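Local coordinates for protein VESB protease (Vibrio cholerae, PDB 4LK4) that probably acts as a secreted serine endopeptidase of the trypsin (S1) family, with an Ig-like domain following the protease domain, at residues Q165-C168 with Q169-Q173. The protein carries 1 engineered substitution. Residues are numbered along the deposited sequence; the frame is centred on the assembly and turned at random.
Sequences QSLC and QIVMQ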
# COMPACT_ATOMS: atom_id res chain seq x y z
N GLN A 165 -19.86 7.73 10.26
CA GLN A 165 -19.25 6.47 10.52
C GLN A 165 -20.23 5.46 11.14
O GLN A 165 -20.25 4.30 10.74
CB GLN A 165 -17.98 6.61 11.37
CG GLN A 165 -17.09 5.35 11.31
CD GLN A 165 -16.32 5.19 10.02
OE1 GLN A 165 -16.12 6.13 9.28
NE2 GLN A 165 -15.84 3.99 9.77
N SER A 166 -21.11 5.86 12.05
CA SER A 166 -22.01 4.83 12.63
C SER A 166 -22.90 4.23 11.51
O SER A 166 -23.24 3.04 11.54
CB SER A 166 -22.86 5.38 13.78
OG SER A 166 -23.73 6.39 13.31
N LEU A 167 -23.22 5.06 10.52
CA LEU A 167 -24.04 4.61 9.38
C LEU A 167 -23.32 3.72 8.40
O LEU A 167 -23.86 2.73 7.89
CB LEU A 167 -24.55 5.82 8.65
CG LEU A 167 -25.93 5.62 8.07
CD1 LEU A 167 -26.90 5.04 9.09
CD2 LEU A 167 -26.39 7.00 7.56
N CYS A 168 -22.08 4.09 8.13
CA CYS A 168 -21.17 3.31 7.32
C CYS A 168 -21.13 1.88 7.82
O CYS A 168 -21.19 0.91 7.05
CB CYS A 168 -19.80 3.97 7.41
SG CYS A 168 -18.49 3.23 6.45
N GLN A 169 -21.08 1.73 9.14
CA GLN A 169 -20.96 0.41 9.72
C GLN A 169 -22.21 -0.41 9.53
O GLN A 169 -22.15 -1.61 9.22
CB GLN A 169 -20.65 0.48 11.20
CG GLN A 169 -20.65 -0.90 11.82
CD GLN A 169 -20.84 -0.81 13.29
OE1 GLN A 169 -19.96 -1.22 14.06
NE2 GLN A 169 -21.96 -0.23 13.71
N ILE A 170 -23.34 0.23 9.75
CA ILE A 170 -24.60 -0.47 9.65
C ILE A 170 -24.87 -0.91 8.21
O ILE A 170 -25.32 -2.05 7.98
CB ILE A 170 -25.73 0.42 10.20
CG1 ILE A 170 -25.67 0.40 11.73
CG2 ILE A 170 -27.10 -0.03 9.68
CD1 ILE A 170 -26.33 1.59 12.39
N VAL A 171 -24.60 -0.03 7.26
CA VAL A 171 -24.95 -0.30 5.87
C VAL A 171 -23.98 -1.29 5.26
O VAL A 171 -24.40 -2.26 4.61
CB VAL A 171 -24.98 1.00 5.04
CG1 VAL A 171 -25.28 0.69 3.58
CG2 VAL A 171 -26.04 1.95 5.61
N MET A 172 -22.69 -1.07 5.49
CA MET A 172 -21.64 -1.83 4.80
C MET A 172 -21.07 -3.01 5.60
O MET A 172 -20.70 -4.03 5.01
CB MET A 172 -20.54 -0.86 4.36
CG MET A 172 -21.02 0.20 3.35
SD MET A 172 -21.92 -0.49 1.95
CE MET A 172 -20.63 -1.30 1.04
N GLN A 173 -21.01 -2.89 6.93
CA GLN A 173 -20.61 -3.97 7.80
C GLN A 173 -19.18 -4.46 7.50
O GLN A 173 -18.25 -3.69 7.62
CB GLN A 173 -21.66 -5.08 7.73
CG GLN A 173 -23.08 -4.57 7.95
CD GLN A 173 -24.00 -5.64 8.50
OE1 GLN A 173 -23.73 -6.23 9.55
NE2 GLN A 173 -25.10 -5.91 7.79
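Leu167 and Val171 sit one helical turn apart, and their side chains meet loosely, with Leu167 CG 4.4 Å from Val171 CG2. The closer approach is to the backbone: Val171 CG2 lies 3.2 Å from Leu167 O. The methyl gets there because it stands beside the backbone N of Val171, the same N that donates to Leu167 O at 2.9 Å. The carbonyl oxygen thus receives an N-H and has a methyl against it. Both side chains also touch Tyr228.

Ile170 repeats the pattern over Ser166. Its CG1 branch runs beside the backbone N (chi1 -77°), which brings CD1 to 3.5 Å from Ser166 O. The bond from Ile170 N to this oxygen is weak. Gln169 N donates to Gln165 O almost in line with the carbonyl. The extended Gln169 side chain projects outward from the helix, with CB 3.7 Å and the amide NE2 4.1 Å from Ser166 O.

Cys168 and Met172 face the protein interior. Met172 N donates to Cys168 O at 2.9 Å, tilted 28° from the carbonyl plane, and Met172 CB rests 3.3 Å from the same oxygen. Beyond CB the methionine chain bends twice and packs against Trp217 and Cys186, the latter joined to Cys168 SG by a disulfide. Buried Gln165 adds polar ties on this inner side: OE1 bonds to Arg126, and NE2 to the carbonyls of Ser177 and Asn184.

The helix ends as Gln173 takes positive phi, with a weak bond from Gln173 N to Gln169 O. The result is a short two-turn alpha-helix on the protease domain, disulfide-linked to strand 184-189 of the second beta-barrel. It corresponds to the intermediate helix of the chymotrypsin fold.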